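PDB 5CPC: secreted effector protein SopD from Salmonella typhimurium, which alters host cell physiology as a type III secreted effector, acting with SopB in membrane fission and macropinosome formation during invasion and contributing to replication in macrophages. Local coordinates for residues A[80-85]-A[154-159]; A[86-89]-A[95-98]; A[101-106]-A[142-147]; A[209-214]-A[289-294]; A[279-282]-A[287-290]. One frame throughout, in Å; residues are numbered along the deposited sequence.

In the fold
Contacts 1, 2 and 3 lie in one part of the chain, and contacts 4 and 5 in another; the centres of contacts 1 and 4 are about 41 Å apart. Contacts 1 and 2 share helix 76-90, and contacts 1 and 3 helix 141-160. Contacts 4 and 5 use helix 285-298, with Asp-289 and Val-290 in common. Contact 5 is buried and ties a tyrosine to an aspartate beside an isoleucine. Contact 2 is at the surface and rests on a glutamine amide bonded to a backbone oxygen. The others are partly buried. Contact 1 sets a ring against a serine, contact 3 a methionine against a guanidinium, and contact 4 joins apolar packing to a salt bridge.

Contact 1 (A[80-85]-A[154-159]); sequences KIYAFK and IGSKMT
The ring of Tyr-82 lies flat against Ser-156, whose CB stands over the ring centre. This is a CH-pi contact: Ser-156 CB is 3.4 Å from the centroid of the Tyr-82 ring and only 7° off the ring normal. The Ser-156 backbone shares the same face, with its CA 3.4 Å from Tyr-82 CD1. Tyr-82 CG is anti to the backbone N (chi1 178°), which turns one ring face to Ser-156. The lack of a side chain at Gly-155 is consistent with the close approach of the helices. The CA atoms of Tyr-82 and Gly-155 are 5.4 Å apart, and Tyr-82 CB sits 4.1 Å from Gly-155 C. The contact is therefore a close helix-helix meeting, between helix 76-90 and helix 141-160, built round a glycine and a small serine.

Further along, Thr-159 OG1 bonds back to Gly-155 O at 2.8 Å, from above the carbonyl plane. The phenol OH of Tyr-82 is hydrogen-bonded to Trp-160 NE1. Ile-81 packs on Leu-148 and Cys-151 of the same partner helix. No hydrogen bond crosses between 80-85 and 154-159, so the attraction between them is probably mostly dispersion, with the CH-pi contact at its centre, and the ring's polar end is held by the neighbouring tryptophan.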
# COMPACT_ATOMS: atom_id res chain seq x y z
N LYS A 80 -7.25 -11.72 6.95
CA LYS A 80 -8.70 -11.57 7.18
C LYS A 80 -9.32 -10.70 6.15
O LYS A 80 -10.40 -11.01 5.71
CB LYS A 80 -9.03 -11.03 8.57
CG LYS A 80 -8.83 -12.06 9.68
CD LYS A 80 -9.22 -11.48 11.06
CE LYS A 80 -8.76 -12.41 12.16
NZ LYS A 80 -9.30 -11.94 13.49
N ILE A 81 -8.59 -9.67 5.68
CA ILE A 81 -9.16 -8.69 4.83
C ILE A 81 -9.52 -9.33 3.50
O ILE A 81 -10.69 -9.24 3.05
CB ILE A 81 -8.26 -7.38 4.63
CG1 ILE A 81 -7.78 -6.70 5.95
CG2 ILE A 81 -8.93 -6.43 3.67
CD1 ILE A 81 -8.78 -6.51 7.08
N TYR A 82 -8.55 -9.96 2.83
CA TYR A 82 -8.91 -10.72 1.62
C TYR A 82 -9.93 -11.87 1.93
O TYR A 82 -10.86 -12.06 1.16
CB TYR A 82 -7.67 -11.25 0.84
CG TYR A 82 -8.03 -12.05 -0.37
CD1 TYR A 82 -7.60 -13.38 -0.49
CD2 TYR A 82 -8.83 -11.50 -1.39
CE1 TYR A 82 -7.93 -14.17 -1.63
CE2 TYR A 82 -9.19 -12.29 -2.57
CZ TYR A 82 -8.72 -13.63 -2.65
OH TYR A 82 -9.04 -14.43 -3.71
N ALA A 83 -9.79 -12.56 3.05
CA ALA A 83 -10.78 -13.69 3.38
C ALA A 83 -12.23 -13.16 3.48
O ALA A 83 -13.22 -13.76 2.95
CB ALA A 83 -10.40 -14.36 4.67
N PHE A 84 -12.35 -11.99 4.10
CA PHE A 84 -13.67 -11.33 4.18
C PHE A 84 -14.23 -11.04 2.79
O PHE A 84 -15.44 -11.17 2.55
CB PHE A 84 -13.60 -10.08 5.08
CG PHE A 84 -14.96 -9.49 5.43
CD1 PHE A 84 -15.87 -10.19 6.19
CD2 PHE A 84 -15.33 -8.22 4.95
CE1 PHE A 84 -17.12 -9.66 6.51
CE2 PHE A 84 -16.60 -7.66 5.27
CZ PHE A 84 -17.50 -8.38 6.04
N LYS A 85 -13.36 -10.66 1.87
CA LYS A 85 -13.72 -10.45 0.48
C LYS A 85 -14.20 -11.80 -0.08
O LYS A 85 -15.29 -11.89 -0.74
CB LYS A 85 -12.49 -9.89 -0.30
CG LYS A 85 -12.77 -8.95 -1.49
CD LYS A 85 -13.58 -9.55 -2.66
CE LYS A 85 -15.04 -8.97 -2.74
NZ LYS A 85 -16.17 -9.91 -3.22
N ILE A 154 -2.31 -8.08 -1.02
CA ILE A 154 -1.22 -8.74 -0.34
C ILE A 154 -1.68 -10.09 0.22
O ILE A 154 -0.94 -11.11 0.18
CB ILE A 154 -0.72 -7.94 0.85
CG1 ILE A 154 0.03 -6.68 0.40
CG2 ILE A 154 0.28 -8.76 1.62
CD1 ILE A 154 0.53 -5.77 1.58
N GLY A 155 -2.90 -10.06 0.79
CA GLY A 155 -3.50 -11.22 1.40
C GLY A 155 -3.76 -12.25 0.33
O GLY A 155 -3.39 -13.39 0.50
N SER A 156 -4.32 -11.82 -0.78
CA SER A 156 -4.55 -12.74 -1.86
C SER A 156 -3.28 -13.34 -2.51
O SER A 156 -3.34 -14.47 -3.00
CB SER A 156 -5.39 -12.07 -2.88
OG SER A 156 -5.39 -12.78 -4.10
N LYS A 157 -2.14 -12.63 -2.49
CA LYS A 157 -0.92 -13.18 -3.08
C LYS A 157 -0.34 -14.18 -2.14
O LYS A 157 0.16 -15.22 -2.58
CB LYS A 157 0.12 -12.12 -3.41
CG LYS A 157 -0.37 -11.11 -4.43
CD LYS A 157 -0.61 -11.73 -5.78
CE LYS A 157 -0.97 -10.62 -6.74
NZ LYS A 157 -0.99 -11.07 -8.14
N MET A 158 -0.44 -13.90 -0.84
CA MET A 158 0.15 -14.74 0.12
C MET A 158 -0.67 -16.03 0.32
O MET A 158 -0.12 -17.01 0.83
CB MET A 158 0.27 -14.02 1.43
CG MET A 158 1.43 -13.02 1.54
SD MET A 158 1.38 -12.37 3.23
CE MET A 158 3.08 -12.20 3.53
N THR A 159 -1.94 -16.03 -0.12
CA THR A 159 -2.90 -17.10 0.10
C THR A 159 -2.87 -18.07 -1.08
O THR A 159 -2.78 -19.29 -0.91
CB THR A 159 -4.33 -16.50 0.29
OG1 THR A 159 -4.38 -15.83 1.56
CG2 THR A 159 -5.44 -17.56 0.24

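Contact 2 (A[86-89]-A[95-98]); sequences RLQH and HQDL
The contact belongs to a helix-to-strand connection: the C-terminal part of helix 76-90 meets the short 3-10 turn that leads into strand 99-103. Gln-88 and Gln-96 carry it, with their CA atoms 6.0 Å apart. Gln-88 NE2 donates to the backbone oxygen of Gln-96 at 2.8 Å. The N-H...O angle is 159°, so the bond is fairly straight. Gln-96 O lies close to the amide plane of Gln-88. The donor, however, reaches that oxygen from above the carbonyl plane, 43° out of it. The Gln-88 side chain starts anti to the backbone N (chi1 -176°) and stays extended, which carries its amide across to the turn.

The Gln-96 side chain runs the other way, back to the helix end, and crosses that of Gln-88 at about a right angle. Its CD lies 3.3 Å from Gln-88 O. Gln-96 NE2 is also close to that oxygen, but the angle is too poor for a hydrogen bond. The partner of this NE2 is Ala-91 O, just beyond the segment 86-89. Gln-96 OE1 rests 3.8 Å from Gln-88 CG. One hydrogen bond thus joins the two segments, and the bond of Gln-96 NE2 to Ala-91 O holds the connection from within.

The site is on the surface. Gln-88 and Leu-87 also lean on Phe-99 of strand 99-103. Leu-98 pairs through its backbone with Gly-115, next to strand 109-114. Arg-86 points to other elements: it packs on Thr-159 and Trp-160 and forms a salt bridge with Glu-54.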
# COMPACT_ATOMS: atom_id res chain seq x y z
N ARG A 86 -13.50 -12.88 0.27
CA ARG A 86 -13.93 -14.18 -0.26
C ARG A 86 -15.29 -14.51 0.27
O ARG A 86 -16.13 -15.08 -0.44
CB ARG A 86 -12.94 -15.35 -0.04
CG ARG A 86 -11.54 -15.16 -0.70
CD ARG A 86 -10.71 -16.51 -0.69
NE ARG A 86 -10.47 -17.12 0.63
CZ ARG A 86 -9.57 -16.71 1.52
NH1 ARG A 86 -8.80 -15.67 1.26
NH2 ARG A 86 -9.43 -17.35 2.67
N LEU A 87 -15.51 -14.21 1.54
CA LEU A 87 -16.87 -14.44 2.14
C LEU A 87 -17.91 -13.67 1.37
O LEU A 87 -18.88 -14.23 0.88
CB LEU A 87 -16.93 -14.00 3.61
CG LEU A 87 -18.07 -14.49 4.51
CD1 LEU A 87 -18.39 -16.04 4.33
CD2 LEU A 87 -17.77 -14.19 6.00
N GLN A 88 -17.70 -12.37 1.24
CA GLN A 88 -18.67 -11.47 0.62
C GLN A 88 -19.02 -12.02 -0.75
O GLN A 88 -20.19 -12.06 -1.13
CB GLN A 88 -18.10 -10.07 0.52
CG GLN A 88 -19.11 -9.07 -0.04
CD GLN A 88 -18.48 -7.81 -0.53
OE1 GLN A 88 -17.40 -7.81 -1.13
NE2 GLN A 88 -19.16 -6.70 -0.29
N HIS A 89 -18.02 -12.55 -1.45
CA HIS A 89 -18.21 -12.93 -2.86
C HIS A 89 -19.14 -14.13 -2.98
O HIS A 89 -19.73 -14.37 -4.03
CB HIS A 89 -16.85 -13.10 -3.62
CG HIS A 89 -16.97 -13.69 -5.00
ND1 HIS A 89 -16.09 -14.64 -5.49
CD2 HIS A 89 -17.87 -13.48 -6.00
CE1 HIS A 89 -16.44 -14.99 -6.72
NE2 HIS A 89 -17.52 -14.30 -7.05
N HIS A 95 -27.39 -9.11 -1.04
CA HIS A 95 -26.83 -9.01 0.32
C HIS A 95 -25.40 -8.43 0.41
O HIS A 95 -24.89 -8.25 1.52
CB HIS A 95 -26.87 -10.37 1.05
CG HIS A 95 -28.24 -11.00 1.13
ND1 HIS A 95 -29.00 -11.01 2.28
CD2 HIS A 95 -28.98 -11.66 0.19
CE1 HIS A 95 -30.14 -11.65 2.06
NE2 HIS A 95 -30.15 -12.05 0.80
N GLN A 96 -24.75 -8.11 -0.72
CA GLN A 96 -23.31 -7.89 -0.68
C GLN A 96 -22.89 -6.57 -0.05
O GLN A 96 -21.82 -6.48 0.57
CB GLN A 96 -22.64 -8.14 -2.04
CG GLN A 96 -22.66 -9.65 -2.42
CD GLN A 96 -21.56 -10.05 -3.38
OE1 GLN A 96 -20.56 -9.33 -3.57
NE2 GLN A 96 -21.72 -11.25 -3.97
N ASP A 97 -23.78 -5.59 -0.19
CA ASP A 97 -23.68 -4.28 0.46
C ASP A 97 -23.58 -4.44 1.98
O ASP A 97 -22.91 -3.66 2.65
CB ASP A 97 -24.92 -3.38 0.08
N LEU A 98 -24.24 -5.46 2.51
CA LEU A 98 -24.30 -5.72 3.95
C LEU A 98 -22.94 -6.09 4.59
O LEU A 98 -22.77 -5.92 5.81
CB LEU A 98 -25.36 -6.80 4.24
CG LEU A 98 -26.86 -6.54 3.98
CD1 LEU A 98 -27.19 -6.08 2.55
CD2 LEU A 98 -27.73 -7.74 4.35

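Contact 3 (A[101-106]-A[142-147]); sequences IKMDAS and EERQLF
Strand 99-103 and helix 141-160 stand well apart here; even the nearest CA atoms, those of Met-103 and Arg-144, are 9.4 Å from each other. Long side chains bridge the gap. The strand is an outer one of a three-stranded antiparallel sheet, so the contact joins the end of a sheet-edge strand to a helix. Past Met-103 the chain turns away as a loop.

Met-103 and Arg-144 both direct their CB atoms across the gap, and their side chains slide past each other in opposite directions. Arg-144 leaves its helix with CG anti to the backbone N (chi1 179°). Its guanidinium then presents one face to Met-103, whose CG lies 3.3 Å above the plane, over the centre. Farther back, Met-103 SD is 3.4 Å from Arg-144 CD. Lys-102 joins through its backbone, with CA 3.9 Å from Arg-144 NH1. No hydrogen bond crosses between the segments.

Phe-110 of strand 109-114 touches both Met-103 and Arg-144. Arg-141 brings a second guanidinium close to Arg-144, which would probably be unfavourable unless screened. On the methionine side, the nearest guanidinium atom to Met-103 CG is Arg-144 NH2, at 3.4 Å.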
# COMPACT_ATOMS: atom_id res chain seq x y z
N ILE A 101 -16.41 -3.28 6.05
CA ILE A 101 -15.41 -3.13 7.06
C ILE A 101 -15.39 -1.70 7.58
O ILE A 101 -15.19 -0.75 6.81
CB ILE A 101 -13.96 -3.43 6.48
CG1 ILE A 101 -13.91 -4.86 5.89
CG2 ILE A 101 -12.93 -3.22 7.52
CD1 ILE A 101 -12.51 -5.26 5.26
N LYS A 102 -15.56 -1.54 8.88
CA LYS A 102 -15.30 -0.23 9.46
C LYS A 102 -14.23 -0.32 10.52
O LYS A 102 -13.66 -1.40 10.73
CB LYS A 102 -16.59 0.38 10.02
CG LYS A 102 -17.64 -0.62 10.39
CD LYS A 102 -19.05 -0.14 10.02
CE LYS A 102 -19.21 -0.06 8.50
NZ LYS A 102 -20.62 -0.32 8.08
N MET A 103 -13.94 0.83 11.15
CA MET A 103 -13.07 0.91 12.34
C MET A 103 -13.86 1.16 13.65
O MET A 103 -15.03 1.65 13.60
CB MET A 103 -12.00 1.98 12.12
CG MET A 103 -11.15 1.59 10.94
SD MET A 103 -9.53 2.31 10.85
CE MET A 103 -8.78 1.08 11.91
N ASP A 104 -13.29 0.80 14.81
CA ASP A 104 -13.87 1.23 16.13
C ASP A 104 -13.53 2.71 16.31
O ASP A 104 -12.67 3.25 15.59
CB ASP A 104 -13.25 0.47 17.27
CG ASP A 104 -11.78 0.82 17.43
OD1 ASP A 104 -11.04 0.86 16.40
OD2 ASP A 104 -11.39 1.14 18.55
N ALA A 105 -14.17 3.36 17.29
CA ALA A 105 -14.00 4.80 17.51
C ALA A 105 -12.53 5.19 17.54
O ALA A 105 -12.17 6.24 17.03
CB ALA A 105 -14.74 5.26 18.79
N SER A 106 -11.66 4.35 18.10
CA SER A 106 -10.22 4.67 18.17
C SER A 106 -9.49 4.50 16.82
O SER A 106 -8.31 4.83 16.70
CB SER A 106 -9.50 3.85 19.25
OG SER A 106 -9.44 2.48 18.90
N GLU A 142 -10.66 8.14 2.87
CA GLU A 142 -9.97 7.75 1.60
C GLU A 142 -8.78 6.79 1.77
O GLU A 142 -8.60 5.84 0.98
CB GLU A 142 -9.48 9.05 0.77
N GLU A 143 -7.95 7.10 2.77
CA GLU A 143 -6.59 6.54 2.90
C GLU A 143 -6.69 5.13 3.47
O GLU A 143 -5.98 4.19 3.03
CB GLU A 143 -5.74 7.37 3.84
CG GLU A 143 -5.21 8.63 3.19
CD GLU A 143 -4.60 9.60 4.22
OE1 GLU A 143 -5.13 9.67 5.36
OE2 GLU A 143 -3.59 10.27 3.88
N ARG A 144 -7.56 5.02 4.44
CA ARG A 144 -8.02 3.76 4.96
C ARG A 144 -8.56 2.79 3.91
O ARG A 144 -8.07 1.71 3.86
CB ARG A 144 -9.07 4.02 5.95
CG ARG A 144 -9.60 2.76 6.51
CD ARG A 144 -10.27 3.21 7.66
NE ARG A 144 -11.68 2.92 7.61
CZ ARG A 144 -12.51 3.54 8.43
NH1 ARG A 144 -13.78 3.23 8.43
NH2 ARG A 144 -12.01 4.46 9.24
N GLN A 145 -9.57 3.18 3.12
CA GLN A 145 -9.98 2.37 1.97
C GLN A 145 -8.86 1.97 1.03
O GLN A 145 -8.83 0.83 0.59
CB GLN A 145 -11.14 2.99 1.16
CG GLN A 145 -11.62 2.12 -0.06
CD GLN A 145 -12.31 2.98 -1.11
OE1 GLN A 145 -11.71 3.32 -2.15
NE2 GLN A 145 -13.58 3.37 -0.84
N LEU A 146 -7.93 2.86 0.71
CA LEU A 146 -6.78 2.41 -0.06
C LEU A 146 -5.88 1.37 0.67
O LEU A 146 -5.36 0.44 0.04
CB LEU A 146 -5.93 3.61 -0.55
CG LEU A 146 -4.63 3.25 -1.26
CD1 LEU A 146 -4.99 2.61 -2.58
CD2 LEU A 146 -3.72 4.49 -1.54
N PHE A 147 -5.64 1.61 1.96
CA PHE A 147 -4.79 0.75 2.83
C PHE A 147 -5.38 -0.63 2.81
O PHE A 147 -4.66 -1.63 2.74
CB PHE A 147 -4.86 1.30 4.28
CG PHE A 147 -4.13 0.46 5.31
CD1 PHE A 147 -2.79 0.63 5.53
CD2 PHE A 147 -4.82 -0.48 6.09
CE1 PHE A 147 -2.13 -0.14 6.47
CE2 PHE A 147 -4.17 -1.25 7.01
CZ PHE A 147 -2.83 -1.07 7.23

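Contact 4 (A[209-214]-A[289-294]); sequences ADEKSM and DVILEK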
# COMPACT_ATOMS: atom_id res chain seq x y z
N ALA A 209 20.16 26.70 -2.81
CA ALA A 209 20.67 25.79 -1.78
C ALA A 209 19.66 25.76 -0.58
O ALA A 209 19.42 24.67 -0.03
CB ALA A 209 22.09 26.23 -1.30
N ASP A 210 19.07 26.91 -0.20
CA ASP A 210 18.03 26.95 0.90
C ASP A 210 16.80 26.03 0.60
O ASP A 210 16.33 25.28 1.48
CB ASP A 210 17.59 28.41 1.22
CG ASP A 210 18.74 29.24 1.90
OD1 ASP A 210 19.67 28.65 2.51
OD2 ASP A 210 18.75 30.47 1.79
N GLU A 211 16.27 26.12 -0.63
CA GLU A 211 15.14 25.26 -1.09
C GLU A 211 15.43 23.76 -1.04
O GLU A 211 14.60 22.96 -0.58
CB GLU A 211 14.70 25.72 -2.50
CG GLU A 211 14.13 27.17 -2.38
CD GLU A 211 13.66 27.74 -3.68
OE1 GLU A 211 14.26 27.47 -4.72
OE2 GLU A 211 12.69 28.50 -3.65
N LYS A 212 16.62 23.37 -1.47
CA LYS A 212 16.97 21.99 -1.39
C LYS A 212 17.06 21.53 0.05
O LYS A 212 16.63 20.40 0.36
CB LYS A 212 18.26 21.73 -2.12
CG LYS A 212 18.23 21.96 -3.60
CD LYS A 212 19.63 21.67 -4.21
CE LYS A 212 19.64 22.13 -5.67
NZ LYS A 212 20.95 21.97 -6.29
N SER A 213 17.63 22.37 0.92
CA SER A 213 17.55 22.08 2.36
C SER A 213 16.12 21.94 2.90
O SER A 213 15.85 21.04 3.65
CB SER A 213 18.24 23.17 3.19
OG SER A 213 19.64 23.05 3.09
N MET A 214 15.25 22.90 2.59
CA MET A 214 13.84 22.82 3.00
C MET A 214 13.20 21.49 2.54
O MET A 214 12.40 20.93 3.29
CB MET A 214 13.07 24.02 2.43
CG MET A 214 11.62 24.19 2.96
SD MET A 214 11.43 24.02 4.75
CE MET A 214 11.87 25.70 5.26
N ASP A 289 5.37 23.49 0.14
CA ASP A 289 4.42 23.55 -1.03
C ASP A 289 4.79 24.63 -2.02
O ASP A 289 4.73 24.42 -3.24
CB ASP A 289 2.95 23.65 -0.52
CG ASP A 289 2.46 22.30 0.09
OD1 ASP A 289 3.24 21.32 0.09
OD2 ASP A 289 1.30 22.20 0.56
N VAL A 290 5.25 25.77 -1.52
CA VAL A 290 5.73 26.84 -2.42
C VAL A 290 6.76 26.26 -3.36
O VAL A 290 6.74 26.50 -4.57
CB VAL A 290 6.35 28.07 -1.60
CG1 VAL A 290 7.00 29.09 -2.49
CG2 VAL A 290 5.30 28.75 -0.82
N ILE A 291 7.68 25.49 -2.82
CA ILE A 291 8.74 24.93 -3.65
C ILE A 291 8.29 23.79 -4.58
O ILE A 291 8.70 23.69 -5.73
CB ILE A 291 9.89 24.35 -2.69
CG1 ILE A 291 10.48 25.46 -1.80
CG2 ILE A 291 10.98 23.73 -3.56
CD1 ILE A 291 11.27 24.95 -0.59
N LEU A 292 7.47 22.89 -4.07
CA LEU A 292 6.82 21.87 -4.89
C LEU A 292 6.10 22.51 -6.04
O LEU A 292 6.21 22.06 -7.19
CB LEU A 292 5.82 21.03 -4.00
CG LEU A 292 6.54 20.21 -2.92
CD1 LEU A 292 5.55 19.43 -2.07
CD2 LEU A 292 7.62 19.25 -3.46
N GLU A 293 5.37 23.57 -5.75
CA GLU A 293 4.58 24.21 -6.84
C GLU A 293 5.51 24.68 -7.93
O GLU A 293 5.18 24.53 -9.15
CB GLU A 293 3.75 25.41 -6.34
CG GLU A 293 2.94 26.03 -7.49
CD GLU A 293 2.41 27.40 -7.19
OE1 GLU A 293 1.28 27.67 -7.62
OE2 GLU A 293 3.09 28.24 -6.55
N LYS A 294 6.69 25.20 -7.52
CA LYS A 294 7.67 25.73 -8.49
C LYS A 294 8.17 24.58 -9.32
O LYS A 294 8.24 24.69 -10.53
CB LYS A 294 8.82 26.46 -7.76
CG LYS A 294 10.14 26.73 -8.57
CD LYS A 294 11.33 27.44 -7.68
CE LYS A 294 10.94 28.78 -7.03
NZ LYS A 294 10.49 28.72 -5.54
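Ile-291 drives its CD1 methyl between Glu-211 and Met-214, and this is the tight part of the contact. The methyl lies 3.6 Å from Met-214 CB and equally near Met-214 CG. It is 4.0 Å from Glu-211 CB, so the glutamate lends its aliphatic carbons to the apolar patch. Ile-291 is buried. Its CG1 is anti to the carbonyl carbon (chi1 -60°), and CD1 extends from it to the other helix. The Met-214 side chain bends after CG, and its end turns away to Phe-287, while CG also touches Ile-288.

The two helical segments, 209-214 and 289-294, cross steeply. Their axes come within 10.4 Å, and their directions differ by 111°. This is a helix-helix crossing that sets the short helix 209-215 against helix 285-298. Leu-207, in the loop before the short helix, also touches Ile-291.

The other side is looser and polar. Lys-294 NZ forms a salt bridge with Glu-211 OE2 at 2.9 Å. The ammonium meets that oxygen on its syn side, 30° out of the carboxylate plane. The lysine chain bends at its last two torsions to get there, and the two side chains cross at about a right angle. Both residues are partly exposed, so solvent probably weakens this attraction. Lys-294 CE follows behind the ammonium, 3.8 Å from Glu-211 OE2.

Contact 5 (A[279-282]-A[287-290]); sequences NDYH and FIDV
Tyr-281 lays the edge of its ring against Ile-288, and its hydroxyl goes on to Asp-289. Ile-288 CG2 lies in the ring plane, 3.8 Å from Tyr-281 CE1, and just as near CD1. The methyl thus meets the rim of the ring and not a face. CG of Tyr-281 is anti to the backbone N (chi1 161°), and this swings the phenol over to the second helix. At its end Tyr-281 OH donates to Asp-289 OD1 at 2.8 Å. That oxygen accepts with its syn lone pair, on the side of OD2. The ring and the carboxylate are turned 44° from each other.

The two segments belong to consecutive helices, 264-283 and 285-298, which the chain joins by a sharp turn. The contact closes the turn between them. The CA atoms of Tyr-281 and Ile-288 are 7.2 Å apart.

Lys-285, outside both segments at the start of the second helix, completes the polar group. Lys-285 NZ is hydrogen-bonded to Tyr-281 OH, and the same Lys-285 NZ forms a salt bridge with Asp-289 OD2. The hydroxyl of this buried tyrosine therefore has two partners, and the nearby lysine would probably favour a charged aspartate. Phe-243 of strand 240-245 touches both Tyr-281 and Asp-289. Ile-288 also packs on Leu-215 of helix 209-215 and on Cys-217.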
# COMPACT_ATOMS: atom_id res chain seq x y z
N ASN A 279 5.51 13.97 9.35
CA ASN A 279 5.26 15.02 10.34
C ASN A 279 6.05 16.29 10.02
O ASN A 279 5.53 17.41 10.17
CB ASN A 279 5.52 14.51 11.79
CG ASN A 279 4.48 13.46 12.24
OD1 ASN A 279 3.28 13.59 11.97
ND2 ASN A 279 4.94 12.40 12.89
N ASP A 280 7.30 16.12 9.55
CA ASP A 280 8.13 17.27 9.16
C ASP A 280 7.43 17.96 8.03
O ASP A 280 7.33 19.19 8.03
CB ASP A 280 9.53 16.84 8.68
CG ASP A 280 10.46 16.46 9.83
OD1 ASP A 280 10.19 16.88 10.97
OD2 ASP A 280 11.48 15.74 9.59
N TYR A 281 6.94 17.19 7.07
CA TYR A 281 6.36 17.79 5.88
C TYR A 281 5.16 18.69 6.33
O TYR A 281 5.09 19.87 6.01
CB TYR A 281 5.97 16.69 4.84
CG TYR A 281 5.00 17.22 3.87
CD1 TYR A 281 5.39 18.17 2.93
CD2 TYR A 281 3.68 16.82 3.89
CE1 TYR A 281 4.50 18.70 2.04
CE2 TYR A 281 2.75 17.41 3.00
CZ TYR A 281 3.18 18.33 2.08
OH TYR A 281 2.30 18.92 1.17
N HIS A 282 4.26 18.15 7.17
CA HIS A 282 3.14 18.94 7.65
C HIS A 282 3.50 20.11 8.54
O HIS A 282 2.83 21.15 8.51
CB HIS A 282 2.05 18.04 8.32
CG HIS A 282 1.34 17.17 7.34
ND1 HIS A 282 1.48 15.80 7.30
CD2 HIS A 282 0.61 17.50 6.24
CE1 HIS A 282 0.80 15.32 6.29
NE2 HIS A 282 0.26 16.32 5.62
N PHE A 287 6.00 26.11 3.49
CA PHE A 287 7.30 26.45 2.85
C PHE A 287 7.55 25.46 1.75
O PHE A 287 7.86 25.83 0.60
CB PHE A 287 8.48 26.44 3.87
CG PHE A 287 8.31 27.49 4.96
CD1 PHE A 287 8.39 28.84 4.65
CD2 PHE A 287 8.02 27.13 6.27
CE1 PHE A 287 8.15 29.82 5.65
CE2 PHE A 287 7.77 28.09 7.29
CZ PHE A 287 7.84 29.42 6.99
N ILE A 288 7.35 24.19 2.09
CA ILE A 288 7.56 23.08 1.13
C ILE A 288 6.63 23.16 -0.09
O ILE A 288 7.05 23.02 -1.25
CB ILE A 288 7.52 21.73 1.86
CG1 ILE A 288 8.77 21.65 2.72
CG2 ILE A 288 7.55 20.59 0.86
CD1 ILE A 288 8.86 20.46 3.60
N ASP A 289 5.37 23.49 0.14
CA ASP A 289 4.42 23.55 -1.03
C ASP A 289 4.79 24.63 -2.02
O ASP A 289 4.73 24.42 -3.24
CB ASP A 289 2.95 23.65 -0.52
CG ASP A 289 2.46 22.30 0.09
OD1 ASP A 289 3.24 21.32 0.09
OD2 ASP A 289 1.30 22.20 0.56
N VAL A 290 5.25 25.77 -1.52
CA VAL A 290 5.73 26.84 -2.42
C VAL A 290 6.76 26.26 -3.36
O VAL A 290 6.74 26.50 -4.57
CB VAL A 290 6.35 28.07 -1.60
CG1 VAL A 290 7.00 29.09 -2.49
CG2 VAL A 290 5.30 28.75 -0.82